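Local coordinates for protein SAM-dependent methyltransferase (Thiobacillus denitrificans, PDB 5EPE) that binds S-adenosyl-L-homocysteine, the product left after methyl transfer, and is probably an S-adenosylmethionine-dependent methyltransferase of the Rossmann-like class, at residues D188-S191 / W192-Y195; N18-T21 / P22-A26; T232-R235 / E236-W240; P141-R144 / K145-T149. All coordinates share one frame; numbering follows the deposited sequence.

In the fold
The four contacts lie at helix ends and strand ends of a Rossmann-like methyltransferase fold, and each of them takes in a residue at the start or end of a helix. Contact 2, whose N18 holds the bound S-adenosyl-L-homocysteine, lies with its centre about 9 Å from that of contact 1, and S191 OG meets P19 O at 2.8 Å between them. Contact 1 is tied in turn to contact 3 by a salt bridge from R235 NE to D193 OD1, 2.9 Å long. Contacts 3 and 4, centres about 7 Å apart, meet on the neighbouring antiparallel strands 238-247 and 134-143. Contact 4 is the most remote from contact 2, about 21 Å between centres.

Contact 1. Residues D188-S191 / W192-Y195; sequences DQDS and WDRY. With NA (sodium ion), chain C; NA (sodium ion), chain B.
W192 opens the second turn of helix 189-209 by donating its backbone N-H to D188 O, N to O 3.1 Å, while its indole leaves the helix to pack on P19, T234 and L238. D188 is the N-cap of this helix: its OD1 takes the N-H of S191, OD1 to N 2.8 Å, met nearly along the C-O bond. With CG set between the backbone N and the carbonyl carbon (chi1 64°), the carboxylate folds back over the first turn, and its other oxygen, OD2, is left to bridge two sodium ions, at 2.6 and 2.7 Å. D193 comes next, its N bonded to Q189 O. Its carboxylate crosses that of D190 with the two planes 63° apart, and OD2 of D193 stands 3.9 Å from OD1 of D190. A single water donates to both of these oxygens, and D193 OD1 turns to R235 and Y230. R194 continues the ladder from its N to D190 O, and a second water, lying in the guanidinium plane, links NE to that same carbonyl; NH1 reaches E183 of a second subunit. Y195 closes the segment with N on S191 O, its hydroxyl directed to E11. D190 OD2 binds one of the sodium ions at 2.5 Å, and D188 and D190 of neighbouring subunits share in the metal cluster. Sodium at D188 and D190, and a shared water with R235 at D193, probably offset the repulsion between these carboxylates, so the start of this helix is also a place where subunits meet around shared sodium ions.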
loop_
_atom_site.group_PDB
_atom_site.type_symbol
_atom_site.label_atom_id
_atom_site.label_comp_id
_atom_site.label_asym_id
_atom_site.label_seq_id
_atom_site.Cartn_x
_atom_site.Cartn_y
_atom_site.Cartn_z
ATOM N N ASP A 188 -23.324 -13.718 13.159
ATOM C CA ASP A 188 -23.077 -12.612 12.256
ATOM C C ASP A 188 -23.113 -11.340 13.090
ATOM O O ASP A 188 -23.325 -11.413 14.311
ATOM C CB ASP A 188 -24.061 -12.590 11.136
ATOM C CG ASP A 188 -25.511 -12.346 11.582
ATOM O OD1 ASP A 188 -25.902 -12.223 12.761
ATOM O OD2 ASP A 188 -26.351 -12.411 10.655
ATOM N N GLN A 189 -22.905 -10.196 12.454
ATOM C CA GLN A 189 -22.874 -8.958 13.221
ATOM C C GLN A 189 -24.191 -8.653 13.932
ATOM O O GLN A 189 -24.152 -8.131 15.053
ATOM C CB GLN A 189 -22.416 -7.799 12.386
ATOM C CG GLN A 189 -20.971 -7.969 11.953
ATOM C CD GLN A 189 -20.536 -6.922 10.935
ATOM O OE1 GLN A 189 -21.253 -6.629 9.938
ATOM N NE2 GLN A 189 -19.412 -6.258 11.219
ATOM N N ASP A 190 -25.324 -9.018 13.329
ATOM C CA ASP A 190 -26.623 -8.840 13.940
ATOM C C ASP A 190 -26.820 -9.650 15.192
ATOM O O ASP A 190 -27.411 -9.186 16.158
ATOM C CB ASP A 190 -27.743 -9.100 12.952
ATOM C CG ASP A 190 -27.776 -8.035 11.824
ATOM O OD1 ASP A 190 -27.538 -6.801 12.016
ATOM O OD2 ASP A 190 -28.047 -8.460 10.676
ATOM N N SER A 191 -26.261 -10.860 15.230
ATOM C CA SER A 191 -26.372 -11.667 16.423
ATOM C C SER A 191 -25.462 -11.174 17.533
ATOM O O SER A 191 -25.856 -11.216 18.705
ATOM C CB SER A 191 -26.300 -13.181 16.094
ATOM O OG SER A 191 -25.076 -13.555 15.717
ATOM N N TRP A 192 -24.297 -10.656 17.189
ATOM C CA TRP A 192 -23.464 -9.976 18.147
ATOM C C TRP A 192 -24.186 -8.752 18.737
ATOM O O TRP A 192 -24.096 -8.511 19.936
ATOM C CB TRP A 192 -22.141 -9.517 17.519
ATOM C CG TRP A 192 -20.989 -10.490 17.639
ATOM C CD1 TRP A 192 -20.441 -11.237 16.660
ATOM C CD2 TRP A 192 -20.259 -10.782 18.822
ATOM N NE1 TRP A 192 -19.423 -12.014 17.149
ATOM C CE2 TRP A 192 -19.285 -11.741 18.485
ATOM C CE3 TRP A 192 -20.343 -10.332 20.141
ATOM C CZ2 TRP A 192 -18.383 -12.219 19.409
ATOM C CZ3 TRP A 192 -19.457 -10.822 21.053
ATOM C CH2 TRP A 192 -18.515 -11.787 20.696
ATOM N N ASP A 193 -24.872 -8.000 17.892
ATOM C CA ASP A 193 -25.635 -6.819 18.363
ATOM C C ASP A 193 -26.645 -7.216 19.405
ATOM O O ASP A 193 -26.790 -6.521 20.422
ATOM C CB ASP A 193 -26.380 -6.115 17.222
ATOM C CG ASP A 193 -25.486 -5.370 16.274
ATOM O OD1 ASP A 193 -24.262 -5.193 16.507
ATOM O OD2 ASP A 193 -25.949 -5.034 15.144
ATOM N N ARG A 194 -27.359 -8.341 19.156
ATOM C CA ARG A 194 -28.351 -8.848 20.129
ATOM C C ARG A 194 -27.772 -9.151 21.487
ATOM O O ARG A 194 -28.372 -8.761 22.513
ATOM C CB ARG A 194 -29.130 -10.102 19.669
ATOM C CG ARG A 194 -29.997 -9.947 18.425
ATOM C CD ARG A 194 -31.235 -9.097 18.642
ATOM N NE ARG A 194 -30.811 -7.693 18.554
ATOM C CZ ARG A 194 -30.905 -6.769 19.520
ATOM N NH1 ARG A 194 -30.386 -5.555 19.283
ATOM N NH2 ARG A 194 -31.434 -7.041 20.725
ATOM N N TYR A 195 -26.641 -9.839 21.507
ATOM C CA TYR A 195 -25.958 -10.155 22.728
ATOM C C TYR A 195 -25.432 -8.892 23.492
ATOM O O TYR A 195 -25.671 -8.755 24.708
ATOM C CB TYR A 195 -24.820 -11.150 22.452
ATOM C CG TYR A 195 -23.965 -11.412 23.632
ATOM C CD1 TYR A 195 -24.522 -11.968 24.784
ATOM C CD2 TYR A 195 -22.634 -11.050 23.634
ATOM C CE1 TYR A 195 -23.776 -12.191 25.886
ATOM C CE2 TYR A 195 -21.871 -11.246 24.737
ATOM C CZ TYR A 195 -22.460 -11.814 25.856
ATOM O OH TYR A 195 -21.727 -11.986 26.972
HETATM NA NA NA C . -27.294 -10.353 9.233
HETATM NA NA NA B . -26.342 -13.294 8.169
HETATM O O HOH W 1 -28.429 -5.457 14.376
HETATM O O HOH W 2 -29.674 -7.469 15.861
HETATM O O HOH W 3 -24.304 -13.759 7.217
HETATM O O HOH W 4 -25.845 -11.061 7.465
HETATM O O HOH W 5 -28.283 -14.930 8.642
HETATM O O HOH W 6 -28.421 -12.165 8.210
HETATM O O HOH W 7 -29.405 -11.010 10.567
#

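Contact 2. Residues N18-T21 / P22-A26. With SAH (S-adenosyl-L-homocysteine), chain D.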
loop_
_atom_site.group_PDB
_atom_site.type_symbol
_atom_site.label_atom_id
_atom_site.label_comp_id
_atom_site.label_asym_id
_atom_site.label_seq_id
_atom_site.Cartn_x
_atom_site.Cartn_y
_atom_site.Cartn_z
ATOM N N ASN A 18 -24.782 -15.430 24.670
ATOM C CA ASN A 18 -23.786 -15.565 23.665
ATOM C C ASN A 18 -24.313 -14.823 22.448
ATOM O O ASN A 18 -25.499 -14.548 22.358
ATOM C CB ASN A 18 -23.573 -17.054 23.302
ATOM C CG ASN A 18 -22.448 -17.689 24.100
ATOM O OD1 ASN A 18 -21.337 -17.153 24.170
ATOM N ND2 ASN A 18 -22.706 -18.845 24.654
ATOM N N PRO A 19 -23.444 -14.554 21.477
ATOM C CA PRO A 19 -23.888 -13.822 20.241
ATOM C C PRO A 19 -24.642 -14.691 19.219
ATOM O O PRO A 19 -24.229 -14.877 18.078
ATOM C CB PRO A 19 -22.573 -13.270 19.700
ATOM C CG PRO A 19 -21.513 -14.243 20.179
ATOM C CD PRO A 19 -21.974 -14.718 21.520
ATOM N N PHE A 20 -25.770 -15.237 19.639
ATOM C CA PHE A 20 -26.618 -16.046 18.827
ATOM C C PHE A 20 -28.040 -15.519 19.026
ATOM O O PHE A 20 -28.409 -15.138 20.097
ATOM C CB PHE A 20 -26.629 -17.496 19.305
ATOM C CG PHE A 20 -26.009 -18.491 18.353
ATOM C CD1 PHE A 20 -24.995 -18.134 17.473
ATOM C CD2 PHE A 20 -26.420 -19.798 18.403
ATOM C CE1 PHE A 20 -24.440 -19.055 16.638
ATOM C CE2 PHE A 20 -25.888 -20.726 17.532
ATOM C CZ PHE A 20 -24.892 -20.332 16.657
ATOM N N THR A 21 -28.782 -15.407 17.952
ATOM C CA THR A 21 -30.192 -15.112 18.030
ATOM C C THR A 21 -31.015 -16.367 18.287
ATOM O O THR A 21 -30.513 -17.473 18.148
ATOM C CB THR A 21 -30.661 -14.525 16.705
ATOM O OG1 THR A 21 -30.360 -15.413 15.609
ATOM C CG2 THR A 21 -30.038 -13.170 16.473
ATOM N N PRO A 22 -32.325 -16.212 18.619
ATOM C CA PRO A 22 -33.202 -17.379 18.593
ATOM C C PRO A 22 -33.200 -18.099 17.245
ATOM O O PRO A 22 -33.277 -19.344 17.190
ATOM C CB PRO A 22 -34.594 -16.786 18.879
ATOM C CG PRO A 22 -34.314 -15.604 19.677
ATOM C CD PRO A 22 -33.016 -15.026 19.182
ATOM N N GLU A 23 -33.092 -17.340 16.153
ATOM C CA GLU A 23 -33.152 -17.952 14.838
ATOM C C GLU A 23 -31.893 -18.800 14.612
ATOM O O GLU A 23 -31.949 -19.904 14.095
ATOM C CB GLU A 23 -33.315 -16.874 13.768
ATOM C CG GLU A 23 -34.618 -16.016 13.858
ATOM C CD GLU A 23 -34.759 -14.971 15.040
ATOM O OE1 GLU A 23 -33.833 -14.608 15.784
ATOM O OE2 GLU A 23 -35.883 -14.462 15.251
ATOM N N LYS A 24 -30.739 -18.308 15.050
ATOM C CA LYS A 24 -29.509 -19.113 14.978
ATOM C C LYS A 24 -29.528 -20.364 15.821
ATOM O O LYS A 24 -29.080 -21.430 15.397
ATOM C CB LYS A 24 -28.307 -18.284 15.310
ATOM C CG LYS A 24 -27.981 -17.427 14.105
ATOM C CD LYS A 24 -26.793 -16.573 14.241
ATOM C CE LYS A 24 -26.664 -15.613 13.048
ATOM N NZ LYS A 24 -26.152 -16.332 11.887
ATOM N N LEU A 25 -30.032 -20.244 17.030
ATOM C CA LEU A 25 -30.186 -21.390 17.884
ATOM C C LEU A 25 -31.116 -22.474 17.278
ATOM O O LEU A 25 -30.816 -23.669 17.382
ATOM C CB LEU A 25 -30.722 -20.915 19.234
ATOM C CG LEU A 25 -30.524 -21.831 20.410
ATOM C CD1 LEU A 25 -29.062 -22.267 20.694
ATOM C CD2 LEU A 25 -31.173 -21.164 21.652
ATOM N N ALA A 26 -32.214 -22.066 16.632
ATOM C CA ALA A 26 -33.103 -23.015 15.983
ATOM C C ALA A 26 -32.417 -23.613 14.737
ATOM O O ALA A 26 -32.572 -24.772 14.434
ATOM C CB ALA A 26 -34.422 -22.362 15.603
HETATM N N SAH D . -24.327 -21.835 27.036
HETATM C CA SAH D . -25.113 -20.691 27.634
HETATM C CB SAH D . -24.244 -19.888 28.582
HETATM C CG SAH D . -22.968 -19.243 28.013
HETATM S SD SAH D . -22.256 -18.025 29.089
HETATM C C SAH D . -25.721 -19.785 26.586
HETATM O O SAH D . -25.241 -19.770 25.436
HETATM O OXT SAH D . -26.690 -19.043 26.848
HETATM C "C5'" SAH D . -21.109 -18.926 30.172
HETATM C "C4'" SAH D . -21.878 -19.701 31.246
HETATM O "O4'" SAH D . -20.975 -20.536 31.984
HETATM C "C3'" SAH D . -22.606 -18.814 32.272
HETATM O "O3'" SAH D . -23.996 -19.190 32.278
HETATM C "C2'" SAH D . -21.945 -19.125 33.618
HETATM O "O2'" SAH D . -22.872 -19.169 34.693
HETATM C "C1'" SAH D . -21.420 -20.511 33.360
HETATM N N9 SAH D . -20.288 -21.022 34.150
HETATM C C8 SAH D . -19.121 -20.369 34.439
HETATM N N7 SAH D . -18.296 -21.153 35.097
HETATM C C5 SAH D . -18.975 -22.369 35.229
HETATM C C6 SAH D . -18.642 -23.602 35.848
HETATM N N6 SAH D . -17.446 -23.774 36.456
HETATM N N1 SAH D . -19.525 -24.632 35.802
HETATM C C2 SAH D . -20.716 -24.432 35.189
HETATM N N3 SAH D . -21.137 -23.298 34.594
HETATM C C4 SAH D . -20.203 -22.291 34.639
#
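T21 caps helix 22-31 with its hydroxyl: OG1 accepts the N-H of K24, OG1 to N 3.0 Å, with an angle of 161° at the hydrogen. Rotation about chi1 to 56° puts OG1 between its own backbone N and carbonyl carbon, where it faces the first turn of the helix. T21 O takes the N-H of L25, N to O also 3.0 Å and nearly straight, so T21 satisfies two amide groups at the helix start. Earlier in the loop, N18 gives ND2 to the carboxylate oxygen O of S-adenosyl-L-homocysteine at 2.8 Å, and the inverse gamma turn centred on P19 leads the chain from that ligand contact to the cap. Packing then takes over. CB of K24 sits over the middle of the F20 ring, a CH-pi contact of 3.8 Å to the centroid and only 9° off the ring normal, and the lysine side chain crosses the phenylalanine at about a right angle before NZ reaches L186 O. CD1 of L25 adds a looser apolar touch on F20 CD2. E23 curls back with chi2 bent, bringing OE1 to 3.3 Å from T21 CB. Around this turn, W240 of strand 238-247 meets F20 edge-to-face, L25 packs on helix 49-58, and T21 and K24 lie against the start of helix 189-209.

Contact 3. Residues T232-R235 / E236-W240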
loop_
_atom_site.group_PDB
_atom_site.type_symbol
_atom_site.label_atom_id
_atom_site.label_comp_id
_atom_site.label_asym_id
_atom_site.label_seq_id
_atom_site.Cartn_x
_atom_site.Cartn_y
_atom_site.Cartn_z
ATOM N N THR A 232 -16.175 -0.387 17.571
ATOM C CA THR A 232 -14.802 -0.233 17.106
ATOM C C THR A 232 -14.047 -1.569 17.057
ATOM O O THR A 232 -13.280 -1.826 16.123
ATOM C CB THR A 232 -14.046 0.782 18.019
ATOM O OG1 THR A 232 -14.735 2.036 17.974
ATOM C CG2 THR A 232 -12.554 0.986 17.638
ATOM N N ASN A 233 -14.260 -2.403 18.072
ATOM C CA ASN A 233 -13.452 -3.615 18.288
ATOM C C ASN A 233 -14.261 -4.884 17.936
ATOM O O ASN A 233 -14.122 -5.429 16.859
ATOM C CB ASN A 233 -12.918 -3.596 19.727
ATOM C CG ASN A 233 -12.049 -2.362 19.979
ATOM O OD1 ASN A 233 -11.014 -2.231 19.381
ATOM N ND2 ASN A 233 -12.524 -1.434 20.735
ATOM N N THR A 234 -15.194 -5.274 18.757
ATOM C CA THR A 234 -15.826 -6.548 18.604
ATOM C C THR A 234 -16.542 -6.676 17.273
ATOM O O THR A 234 -16.413 -7.732 16.602
ATOM C CB THR A 234 -16.798 -6.739 19.757
ATOM O OG1 THR A 234 -16.052 -6.545 20.966
ATOM C CG2 THR A 234 -17.483 -8.085 19.772
ATOM N N ARG A 235 -17.385 -5.690 16.923
ATOM C CA ARG A 235 -18.326 -5.895 15.818
ATOM C C ARG A 235 -17.629 -6.230 14.504
ATOM O O ARG A 235 -18.111 -7.021 13.728
ATOM C CB ARG A 235 -19.238 -4.677 15.672
ATOM C CG ARG A 235 -20.465 -4.945 14.852
ATOM C CD ARG A 235 -21.399 -3.748 14.810
ATOM N NE ARG A 235 -22.715 -4.164 14.344
ATOM C CZ ARG A 235 -23.079 -4.266 13.069
ATOM N NH1 ARG A 235 -22.299 -3.876 12.117
ATOM N NH2 ARG A 235 -24.308 -4.779 12.756
ATOM N N GLU A 236 -16.486 -5.618 14.244
ATOM C CA GLU A 236 -15.736 -5.826 13.040
ATOM C C GLU A 236 -14.746 -6.993 13.096
ATOM O O GLU A 236 -14.533 -7.642 12.118
ATOM C CB GLU A 236 -14.997 -4.506 12.716
ATOM C CG GLU A 236 -15.984 -3.397 12.201
ATOM C CD GLU A 236 -16.640 -3.825 10.884
ATOM O OE1 GLU A 236 -15.894 -4.315 10.005
ATOM O OE2 GLU A 236 -17.886 -3.791 10.713
ATOM N N TYR A 237 -14.169 -7.251 14.261
ATOM C CA TYR A 237 -13.044 -8.171 14.381
ATOM C C TYR A 237 -13.341 -9.530 15.011
ATOM O O TYR A 237 -12.625 -10.498 14.692
ATOM C CB TYR A 237 -11.942 -7.484 15.208
ATOM C CG TYR A 237 -11.354 -6.350 14.484
ATOM C CD1 TYR A 237 -10.416 -6.552 13.461
ATOM C CD2 TYR A 237 -11.735 -5.028 14.803
ATOM C CE1 TYR A 237 -9.866 -5.487 12.760
ATOM C CE2 TYR A 237 -11.219 -3.951 14.100
ATOM C CZ TYR A 237 -10.275 -4.185 13.107
ATOM O OH TYR A 237 -9.735 -3.125 12.460
ATOM N N LEU A 238 -14.345 -9.602 15.887
ATOM C CA LEU A 238 -14.522 -10.820 16.648
ATOM C C LEU A 238 -15.601 -11.710 16.037
ATOM O O LEU A 238 -16.759 -11.295 15.911
ATOM C CB LEU A 238 -14.790 -10.573 18.134
ATOM C CG LEU A 238 -14.548 -11.776 19.112
ATOM C CD1 LEU A 238 -13.122 -12.355 19.091
ATOM C CD2 LEU A 238 -14.889 -11.375 20.579
ATOM N N GLY A 239 -15.207 -12.905 15.663
ATOM C CA GLY A 239 -16.162 -13.929 15.221
ATOM C C GLY A 239 -16.569 -14.834 16.401
ATOM O O GLY A 239 -15.874 -14.906 17.412
ATOM N N TRP A 240 -17.642 -15.581 16.202
ATOM C CA TRP A 240 -18.111 -16.574 17.176
ATOM C C TRP A 240 -18.959 -17.607 16.436
ATOM O O TRP A 240 -19.606 -17.324 15.392
ATOM C CB TRP A 240 -18.875 -15.908 18.332
ATOM C CG TRP A 240 -19.064 -16.771 19.519
ATOM C CD1 TRP A 240 -18.251 -16.860 20.628
ATOM C CD2 TRP A 240 -20.175 -17.637 19.768
ATOM N NE1 TRP A 240 -18.741 -17.799 21.485
ATOM C CE2 TRP A 240 -19.952 -18.247 21.012
ATOM C CE3 TRP A 240 -21.350 -17.946 19.049
ATOM C CZ2 TRP A 240 -20.871 -19.165 21.574
ATOM C CZ3 TRP A 240 -22.247 -18.863 19.561
ATOM C CH2 TRP A 240 -22.011 -19.465 20.817
HETATM O O HOH W 8 -18.487 -9.761 14.424
HETATM O O HOH W 9 -19.709 -2.443 12.169
#
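Y237 lays the edge of its ring alongside the last helical turn, with CD2 3.2 Å from N233 O and CE2 3.6 Å from T232 O, both carbonyl oxygens lying near the ring plane. CG stands opposite its own carbonyl carbon (chi1 -68°), which carries the ring back along the helix toward T232. The residue's backbone N bonds to N233 O, approached almost in line with the carbonyl, and more weakly to T234 O. That last oxygen also takes the N-H of L238, O to N 2.9 Å, so one carbonyl serves two successive amides. The chain here leaves helix 216-237, which widens into a pi-type turn at 232-234, and passes without a loop into strand 238-247, an antiparallel member of the methyltransferase sheet. L238 is the first residue out of helical geometry; its CB rests 4.0 Å from the methyl CG2 of T234, the two side chains crossing at a slant. A water spans the junction, donating to R235 O and to L238 O at 2.7 Å. A second water accepts from R235 NH1, in the guanidinium plane, and donates to E236 OE2, joining opposite charges that do not touch directly. K145 lies against the Y237 ring as a cation-pi partner. With an alanine here, the K145 ammonium would probably lose its aromatic partner and be freer to move, and a gap would be likely to open beside N233 O and T232 O. R235 runs out extended toward D193, whereas E236 bends at chi2 (-63°); its OE1 forms a salt bridge with K145, and OE2 accepts from Q189 NE2.

Contact 4. Residues P141-R144 / K145-T149; sequences PFWR and KLPTT
The side chains of W143 and P147 cross at about a right angle, the proline's CG and CD lying over one face of the indole. CG of P147 lies 3.5 Å from the centroid of the six-membered ring and 7° off its normal, a CH-pi contact centred on the benzo part, while CD comes to 3.6 Å from W143 CD2 at the ring fusion. The tryptophan is turned with CG opposite the carbonyl carbon (chi1 -65°), so that its broad face meets the chain as it returns from R144. L146 crosses the indole at about a right angle as well, but touches it more lightly, with its CD1 4.0 Å from W143 CD1. This piece of loop lies where strand 134-143 ends in the sheet and the chain heads for helix 150-155, whose N-cap is T149. W143 itself is held among neighbours of the same chain: NE1 donates to I161 O, and F164 meets the indole edge-to-face. A serine in its place would probably leave P147 without the flat surface it rests on and I161 O without its donor. On the other side of the backbone, R144 stretches out fully with CG anti to its backbone N (chi1 175°), and K145 extends beyond CG nearby, its NZ 4.2 Å from R144 NH1. Both positive ends are drawn to E236: R144 NH1 is hydrogen-bonded to its backbone O, and K145 NZ is likewise held there, by the carboxylate.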
loop_
_atom_site.group_PDB
_atom_site.type_symbol
_atom_site.label_atom_id
_atom_site.label_comp_id
_atom_site.label_asym_id
_atom_site.label_seq_id
_atom_site.Cartn_x
_atom_site.Cartn_y
_atom_site.Cartn_z
ATOM N N PRO A 141 -15.134 -18.247 20.259
ATOM C CA PRO A 141 -14.662 -17.145 19.436
ATOM C C PRO A 141 -13.498 -17.448 18.525
ATOM O O PRO A 141 -12.731 -18.433 18.699
ATOM C CB PRO A 141 -14.322 -16.034 20.460
ATOM C CG PRO A 141 -14.060 -16.771 21.751
ATOM C CD PRO A 141 -14.621 -18.162 21.637
ATOM N N PHE A 142 -13.400 -16.628 17.480
ATOM C CA PHE A 142 -12.315 -16.694 16.514
ATOM C C PHE A 142 -12.178 -15.304 15.901
ATOM O O PHE A 142 -13.054 -14.453 16.148
ATOM C CB PHE A 142 -12.566 -17.828 15.491
ATOM C CG PHE A 142 -13.785 -17.640 14.664
ATOM C CD1 PHE A 142 -13.755 -16.921 13.502
ATOM C CD2 PHE A 142 -15.008 -18.140 15.094
ATOM C CE1 PHE A 142 -14.889 -16.690 12.767
ATOM C CE2 PHE A 142 -16.161 -17.947 14.325
ATOM C CZ PHE A 142 -16.109 -17.197 13.174
ATOM N N TRP A 143 -11.118 -15.019 15.139
ATOM C CA TRP A 143 -11.020 -13.722 14.446
ATOM C C TRP A 143 -11.839 -13.722 13.147
ATOM O O TRP A 143 -11.623 -14.518 12.257
ATOM C CB TRP A 143 -9.559 -13.343 14.142
ATOM C CG TRP A 143 -8.721 -13.114 15.345
ATOM C CD1 TRP A 143 -7.515 -13.754 15.656
ATOM C CD2 TRP A 143 -8.970 -12.216 16.444
ATOM N NE1 TRP A 143 -7.009 -13.260 16.850
ATOM C CE2 TRP A 143 -7.879 -12.334 17.348
ATOM C CE3 TRP A 143 -9.970 -11.276 16.728
ATOM C CZ2 TRP A 143 -7.820 -11.615 18.557
ATOM C CZ3 TRP A 143 -9.885 -10.537 17.943
ATOM C CH2 TRP A 143 -8.837 -10.737 18.829
ATOM N N ARG A 144 -12.840 -12.845 13.088
ATOM C CA ARG A 144 -13.572 -12.562 11.860
ATOM C C ARG A 144 -12.631 -11.868 10.878
ATOM O O ARG A 144 -12.683 -12.154 9.704
ATOM C CB ARG A 144 -14.768 -11.633 12.191
ATOM C CG ARG A 144 -15.552 -11.142 11.016
ATOM C CD ARG A 144 -16.745 -10.312 11.466
ATOM N NE ARG A 144 -17.468 -9.856 10.293
ATOM C CZ ARG A 144 -17.273 -8.739 9.619
ATOM N NH1 ARG A 144 -16.323 -7.846 9.920
ATOM N NH2 ARG A 144 -18.026 -8.553 8.546
ATOM N N LYS A 145 -11.807 -10.981 11.393
ATOM C CA LYS A 145 -10.607 -10.547 10.692
ATOM C C LYS A 145 -9.563 -10.208 11.671
ATOM O O LYS A 145 -9.818 -9.981 12.817
ATOM C CB LYS A 145 -10.877 -9.378 9.736
ATOM C CG LYS A 145 -11.319 -8.144 10.374
ATOM C CD LYS A 145 -12.018 -7.266 9.319
ATOM C CE LYS A 145 -12.184 -5.872 9.853
ATOM N NZ LYS A 145 -13.206 -5.133 9.050
ATOM N N LEU A 146 -8.358 -10.143 11.191
ATOM C CA LEU A 146 -7.221 -10.080 12.031
ATOM C C LEU A 146 -7.093 -8.668 12.585
ATOM O O LEU A 146 -7.123 -7.735 11.821
ATOM C CB LEU A 146 -5.987 -10.498 11.226
ATOM C CG LEU A 146 -4.850 -11.052 12.037
ATOM C CD1 LEU A 146 -5.238 -12.362 12.743
ATOM C CD2 LEU A 146 -3.688 -11.292 11.104
ATOM N N PRO A 147 -7.025 -8.509 13.906
ATOM C CA PRO A 147 -6.869 -7.150 14.397
ATOM C C PRO A 147 -5.514 -6.631 13.970
ATOM O O PRO A 147 -4.575 -7.408 13.762
ATOM C CB PRO A 147 -6.952 -7.256 15.921
ATOM C CG PRO A 147 -7.330 -8.655 16.214
ATOM C CD PRO A 147 -7.152 -9.497 14.976
ATOM N N THR A 148 -5.480 -5.321 13.792
ATOM C CA THR A 148 -4.331 -4.601 13.312
ATOM C C THR A 148 -3.370 -4.335 14.470
ATOM O O THR A 148 -2.175 -4.137 14.247
ATOM C CB THR A 148 -4.860 -3.312 12.636
ATOM O OG1 THR A 148 -5.956 -2.773 13.427
ATOM C CG2 THR A 148 -5.404 -3.677 11.218
ATOM N N THR A 149 -3.891 -4.360 15.706
ATOM C CA THR A 149 -3.087 -4.186 16.925
ATOM C C THR A 149 -3.550 -5.109 18.061
ATOM O O THR A 149 -4.747 -5.431 18.142
ATOM C CB THR A 149 -3.185 -2.732 17.498
ATOM O OG1 THR A 149 -4.546 -2.454 17.874
ATOM C CG2 THR A 149 -2.724 -1.697 16.501
#